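Local structure of AP endonuclease, family 2 (Brucella melitensis biovar Abortus, 3NGF) at residues T109-R122 against V147-F161. The protein probably interconverts hydroxypyruvate and its isomer at a manganese site in a TIM barrel, and may have endonuclease activity. Sequence-based numbering, arbitrary orientation. Where two conformers were deposited one is given.
With MN (manganese (II) ion), chain C.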
loop_
_atom_site.group_PDB
_atom_site.type_symbol
_atom_site.label_atom_id
_atom_site.label_comp_id
_atom_site.label_asym_id
_atom_site.label_seq_id
_atom_site.Cartn_x
_atom_site.Cartn_y
_atom_site.Cartn_z
ATOM N N THR A 109 -7.593 -6.243 0.160
ATOM C CA THR A 109 -6.919 -5.196 -0.641
ATOM C C THR A 109 -5.481 -5.605 -0.970
ATOM O O THR A 109 -4.733 -5.969 -0.079
ATOM C CB THR A 109 -6.926 -3.836 0.101
ATOM O OG1 THR A 109 -8.228 -3.573 0.624
ATOM C CG2 THR A 109 -6.490 -2.699 -0.834
ATOM N N LEU A 110 -5.118 -5.549 -2.253
ATOM C CA LEU A 110 -3.800 -5.957 -2.721
ATOM C C LEU A 110 -3.238 -4.867 -3.613
ATOM O O LEU A 110 -3.977 -4.328 -4.454
ATOM C CB LEU A 110 -3.869 -7.246 -3.524
ATOM C CG LEU A 110 -4.356 -8.474 -2.770
ATOM C CD1 LEU A 110 -4.629 -9.624 -3.762
ATOM C CD2 LEU A 110 -3.297 -8.865 -1.754
ATOM N N HIS A 111 -1.962 -4.550 -3.437
ATOM C CA HIS A 111 -1.250 -3.617 -4.298
ATOM C C HIS A 111 -0.492 -4.380 -5.399
ATOM O O HIS A 111 0.370 -5.218 -5.106
ATOM C CB HIS A 111 -0.307 -2.763 -3.442
ATOM C CG HIS A 111 0.670 -1.927 -4.206
ATOM N ND1 HIS A 111 1.870 -1.521 -3.659
ATOM C CD2 HIS A 111 0.634 -1.413 -5.456
ATOM C CE1 HIS A 111 2.521 -0.778 -4.536
ATOM N NE2 HIS A 111 1.797 -0.697 -5.634
ATOM N N ALA A 112 -0.832 -4.108 -6.653
ATOM C CA ALA A 112 -0.093 -4.655 -7.795
ATOM C C ALA A 112 0.934 -3.637 -8.278
ATOM O O ALA A 112 0.557 -2.597 -8.825
ATOM C CB ALA A 112 -1.060 -5.007 -8.913
ATOM N N MET A 113 2.212 -3.942 -8.087
ATOM C CA MET A 113 3.304 -3.063 -8.502
ATOM C C MET A 113 3.483 -3.075 -10.030
ATOM O O MET A 113 3.235 -4.088 -10.701
ATOM C CB MET A 113 4.603 -3.471 -7.800
ATOM C CG MET A 113 4.530 -3.369 -6.252
ATOM S SD MET A 113 6.180 -3.482 -5.550
ATOM C CE MET A 113 6.865 -1.890 -5.940
ATOM N N SER A 114 3.920 -1.945 -10.569
ATOM C CA SER A 114 3.939 -1.734 -12.018
ATOM C C SER A 114 5.288 -1.952 -12.703
ATOM O O SER A 114 5.333 -2.305 -13.885
ATOM C CB SER A 114 3.398 -0.336 -12.379
ATOM O OG SER A 114 1.979 -0.290 -12.295
ATOM N N GLY A 115 6.382 -1.690 -11.990
ATOM C CA GLY A 115 7.722 -1.893 -12.533
ATOM C C GLY A 115 8.402 -0.579 -12.859
ATOM O O GLY A 115 7.755 0.475 -12.940
ATOM N N ILE A 116 9.716 -0.667 -13.047
ATOM C CA ILE A 116 10.527 0.399 -13.621
ATOM C C ILE A 116 10.359 0.327 -15.147
ATOM O O ILE A 116 10.796 -0.663 -15.775
ATOM C CB ILE A 116 12.030 0.219 -13.265
ATOM C CG1 ILE A 116 12.250 0.143 -11.751
ATOM C CG2 ILE A 116 12.898 1.321 -13.894
ATOM C CD1 ILE A 116 11.731 1.325 -10.998
ATOM N N THR A 117 9.755 1.367 -15.726
ATOM C CA THR A 117 9.414 1.416 -17.156
ATOM C C THR A 117 10.179 2.481 -17.961
ATOM O O THR A 117 9.907 2.677 -19.154
ATOM C CB THR A 117 7.916 1.654 -17.325
ATOM O OG1 THR A 117 7.538 2.857 -16.635
ATOM C CG2 THR A 117 7.140 0.454 -16.775
ATOM N N GLU A 118 11.125 3.163 -17.316
ATOM C CA GLU A 118 11.985 4.128 -17.995
ATOM C C GLU A 118 12.682 3.440 -19.166
ATOM O O GLU A 118 13.201 2.338 -19.016
ATOM C CB GLU A 118 13.033 4.681 -17.024
ATOM C CG GLU A 118 14.066 5.604 -17.676
ATOM C CD GLU A 118 13.448 6.888 -18.209
ATOM O OE1 GLU A 118 12.209 7.040 -18.119
ATOM O OE2 GLU A 118 14.199 7.749 -18.717
ATOM N N GLY A 119 12.668 4.076 -20.332
ATOM C CA GLY A 119 13.286 3.494 -21.534
ATOM C C GLY A 119 12.382 2.535 -22.304
ATOM O O GLY A 119 12.762 2.037 -23.375
ATOM N N LEU A 120 11.190 2.268 -21.782
ATOM C CA LEU A 120 10.192 1.509 -22.530
ATOM C C LEU A 120 9.206 2.471 -23.188
ATOM O O LEU A 120 9.099 3.639 -22.791
ATOM C CB LEU A 120 9.456 0.520 -21.622
ATOM C CG LEU A 120 10.285 -0.563 -20.928
ATOM C CD1 LEU A 120 9.341 -1.516 -20.150
ATOM C CD2 LEU A 120 11.156 -1.351 -21.914
ATOM N N ASP A 121 8.508 1.984 -24.213
ATOM C CA ASP A 121 7.477 2.774 -24.888
ATOM C C ASP A 121 6.272 3.001 -23.949
ATOM O O ASP A 121 5.668 2.045 -23.450
ATOM C CB ASP A 121 7.047 2.086 -26.189
ATOM C CG ASP A 121 5.961 2.854 -26.917
ATOM O OD1 ASP A 121 6.266 3.871 -27.577
ATOM O OD2 ASP A 121 4.791 2.444 -26.816
ATOM N N ARG A 122 5.943 4.267 -23.698
ATOM C CA ARG A 122 4.924 4.614 -22.707
ATOM C C ARG A 122 3.560 4.030 -23.052
ATOM O O ARG A 122 2.882 3.492 -22.186
ATOM C CB ARG A 122 4.821 6.135 -22.539
ATOM C CG ARG A 122 3.868 6.563 -21.434
ATOM C CD ARG A 122 4.409 6.143 -20.065
ATOM N NE ARG A 122 3.451 6.353 -18.980
ATOM C CZ ARG A 122 3.726 6.198 -17.688
ATOM N NH1 ARG A 122 2.773 6.408 -16.780
ATOM N NH2 ARG A 122 4.955 5.854 -17.286
ATOM N N VAL A 147 -7.827 -4.438 -6.105
ATOM C CA VAL A 147 -6.423 -4.269 -6.485
ATOM C C VAL A 147 -6.107 -2.790 -6.625
ATOM O O VAL A 147 -6.875 -2.041 -7.238
ATOM C CB VAL A 147 -6.061 -5.025 -7.797
ATOM C CG1 VAL A 147 -6.965 -4.642 -8.966
ATOM C CG2 VAL A 147 -4.574 -4.859 -8.150
ATOM N N LEU A 148 -4.960 -2.381 -6.091
ATOM C CA LEU A 148 -4.576 -0.981 -6.109
ATOM C C LEU A 148 -3.335 -0.702 -6.908
ATOM O O LEU A 148 -2.417 -1.531 -6.994
ATOM C CB LEU A 148 -4.334 -0.463 -4.685
ATOM C CG LEU A 148 -5.464 -0.607 -3.677
ATOM C CD1 LEU A 148 -5.034 -0.011 -2.310
ATOM C CD2 LEU A 148 -6.776 -0.006 -4.205
ATOM N N VAL A 149 -3.303 0.521 -7.441
ATOM C CA VAL A 149 -2.105 1.111 -8.034
ATOM C C VAL A 149 -1.625 2.184 -7.072
ATOM O O VAL A 149 -2.431 3.004 -6.599
ATOM C CB VAL A 149 -2.392 1.723 -9.451
ATOM C CG1 VAL A 149 -3.643 2.662 -9.468
ATOM C CG2 VAL A 149 -1.129 2.470 -10.018
ATOM N N GLU A 150 -0.321 2.181 -6.783
ATOM C CA GLU A 150 0.281 3.160 -5.858
ATOM C C GLU A 150 1.300 4.048 -6.555
ATOM O O GLU A 150 2.403 3.587 -6.863
ATOM C CB GLU A 150 1.010 2.487 -4.709
ATOM C CG GLU A 150 1.407 3.486 -3.605
ATOM C CD GLU A 150 2.378 2.954 -2.557
ATOM O OE1 GLU A 150 2.865 1.813 -2.613
ATOM O OE2 GLU A 150 2.645 3.734 -1.635
ATOM N N PRO A 151 0.951 5.318 -6.778
ATOM C CA PRO A 151 1.992 6.262 -7.244
ATOM C C PRO A 151 3.120 6.368 -6.222
ATOM O O PRO A 151 2.863 6.488 -5.022
ATOM C CB PRO A 151 1.228 7.587 -7.368
ATOM C CG PRO A 151 -0.198 7.180 -7.544
ATOM C CD PRO A 151 -0.372 5.950 -6.722
ATOM N N LEU A 152 4.358 6.340 -6.711
ATOM C CA LEU A 152 5.532 6.477 -5.864
ATOM C C LEU A 152 6.132 7.880 -6.086
ATOM O O LEU A 152 5.385 8.829 -6.403
ATOM C CB LEU A 152 6.479 5.311 -6.104
ATOM C CG LEU A 152 5.841 3.920 -5.869
ATOM C CD1 LEU A 152 6.870 2.818 -6.076
ATOM C CD2 LEU A 152 5.181 3.805 -4.461
ATOM N N ASN A 153 7.409 8.072 -5.815
ATOM C CA ASN A 153 8.051 9.337 -6.150
ATOM C C ASN A 153 9.384 9.048 -6.827
ATOM O O ASN A 153 9.947 7.963 -6.662
ATOM C CB ASN A 153 8.189 10.219 -4.904
ATOM C CG ASN A 153 9.345 9.812 -4.017
ATOM O OD1 ASN A 153 10.521 10.084 -4.331
ATOM N ND2 ASN A 153 9.030 9.187 -2.881
ATOM N N THR A 154 9.896 10.034 -7.563
ATOM C CA THR A 154 11.052 9.850 -8.440
ATOM C C THR A 154 12.398 9.985 -7.716
ATOM O O THR A 154 13.462 9.713 -8.287
ATOM C CB THR A 154 11.002 10.864 -9.608
ATOM O OG1 THR A 154 10.862 12.184 -9.085
ATOM C CG2 THR A 154 9.817 10.586 -10.513
ATOM N N ARG A 155 12.361 10.409 -6.457
ATOM C CA ARG A 155 13.554 10.446 -5.656
ATOM C C ARG A 155 13.828 9.086 -5.066
ATOM O O ARG A 155 14.952 8.569 -5.144
ATOM C CB ARG A 155 13.417 11.490 -4.547
ATOM C CG ARG A 155 14.608 11.534 -3.627
ATOM C CD ARG A 155 14.722 12.861 -2.885
ATOM N NE ARG A 155 13.589 13.157 -2.019
ATOM C CZ ARG A 155 12.775 14.222 -2.110
ATOM N NH1 ARG A 155 11.798 14.379 -1.223
ATOM N NH2 ARG A 155 12.927 15.149 -3.056
ATOM N N ASN A 156 12.804 8.482 -4.475
ATOM C CA ASN A 156 12.950 7.142 -3.899
ATOM C C ASN A 156 12.865 6.002 -4.909
ATOM O O ASN A 156 13.483 4.976 -4.683
ATOM C CB ASN A 156 11.922 6.905 -2.789
ATOM C CG ASN A 156 12.206 7.735 -1.547
ATOM O OD1 ASN A 156 11.332 8.418 -1.044
ATOM N ND2 ASN A 156 13.462 7.710 -1.076
ATOM N N MET A 157 12.114 6.171 -6.005
ATOM C CA MET A 157 11.962 5.123 -7.023
ATOM C C MET A 157 12.119 5.694 -8.440
ATOM O O MET A 157 11.159 5.739 -9.214
ATOM C CB MET A 157 10.603 4.423 -6.868
ATOM C CG MET A 157 10.581 2.969 -7.404
ATOM S SD MET A 157 11.645 1.812 -6.492
ATOM C CE MET A 157 10.644 1.509 -5.024
ATOM N N PRO A 158 13.340 6.147 -8.787
ATOM C CA PRO A 158 13.511 6.732 -10.122
ATOM C C PRO A 158 13.156 5.733 -11.218
ATOM O O PRO A 158 13.526 4.569 -11.128
ATOM C CB PRO A 158 15.004 7.106 -10.184
ATOM C CG PRO A 158 15.641 6.523 -8.978
ATOM C CD PRO A 158 14.588 6.096 -8.012
ATOM N N GLY A 159 12.436 6.196 -12.233
ATOM C CA GLY A 159 12.076 5.363 -13.378
ATOM C C GLY A 159 10.830 4.525 -13.180
ATOM O O GLY A 159 10.419 3.809 -14.092
ATOM N N TYR A 160 10.206 4.630 -12.008
ATOM C CA TYR A 160 8.947 3.928 -11.758
ATOM C C TYR A 160 7.830 4.402 -12.699
ATOM O O TYR A 160 7.741 5.591 -13.052
ATOM C CB TYR A 160 8.499 4.070 -10.290
ATOM C CG TYR A 160 7.506 3.039 -9.880
ATOM C CD1 TYR A 160 7.866 1.701 -9.778
ATOM C CD2 TYR A 160 6.182 3.390 -9.576
ATOM C CE1 TYR A 160 6.922 0.728 -9.403
ATOM C CE2 TYR A 160 5.240 2.420 -9.216
ATOM C CZ TYR A 160 5.616 1.100 -9.123
ATOM O OH TYR A 160 4.679 0.134 -8.769
ATOM N N PHE A 161 6.985 3.460 -13.081
ATOM C CA PHE A 161 5.890 3.686 -14.033
ATOM C C PHE A 161 4.962 4.836 -13.673
ATOM O O PHE A 161 4.631 5.621 -14.542
ATOM C CB PHE A 161 5.060 2.413 -14.161
ATOM C CG PHE A 161 3.841 2.561 -15.021
ATOM C CD1 PHE A 161 3.954 2.821 -16.398
ATOM C CD2 PHE A 161 2.580 2.402 -14.462
ATOM C CE1 PHE A 161 2.811 2.942 -17.187
ATOM C CE2 PHE A 161 1.435 2.516 -15.239
ATOM C CZ PHE A 161 1.546 2.780 -16.604
HETATM MN MN MN C . 3.666 3.383 0.231
HETATM O O HOH W 1 2.534 0.985 -7.612
HETATM O O HOH W 2 3.590 1.005 -0.422
HETATM O O HOH W 3 5.768 3.307 -0.620
#
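H111 and E150 cross at about a right angle, the CB of E150 lying over one face of the imidazole in a CH-pi contact 3.8 Å from the ring centroid. The CG of H111 stands anti to the backbone N (chi1 170°), which turns the ring toward the second strand, with L148 O at its edge. There a flat aromatic with polar edges suits its place: M113 CG sits above one face, while NE2 meets a water in the ring plane at 2.7 Å. That water also bonds to E150 O and Y160 OH, joining three groups. E150, extended beyond CG, reaches manganese with OE2 at 2.2 Å; D185, Q211 and E247 complete the protein ligands.

The strands 109-111 and 147-149 are paired by hydrogen bonds from L148 N to L110 O and from A112 N to L148 O, as adjacent parallel strands of the barrel, joined through helix 122-140 in a beta-alpha-beta crossover.

Beyond the strands, Y160 packs against the 113-116 loop, with L152 CD1 over the centre of its ring and I116 CD1 at its edge. Its hydroxyl accepts a nearly straight bond from S114 N (2.9 Å), so tyrosine supplies both an apolar plate and a polar end. G159 turns with positive phi where a CB would crowd I116 and E118, and its O receives T117 N. R122 bends at chi2 to lay its guanidinium on the F161 ring, planes 19° apart, while NH1 and NH2 both grip F161 O, the NH2 bond being 2.8 Å. E126 forms a salt bridge with NE of R122; together this and the two in-plane N-H bonds to F161 O probably fix the guanidinium's rotation.

The chemistry implies a second shell: the shared water and the ring of H111 probably hold the backbone and the base of the side chain of E150, a metal ligand and predicted proton donor/acceptor, while the Y160 hydroxyl links that water to S114 N.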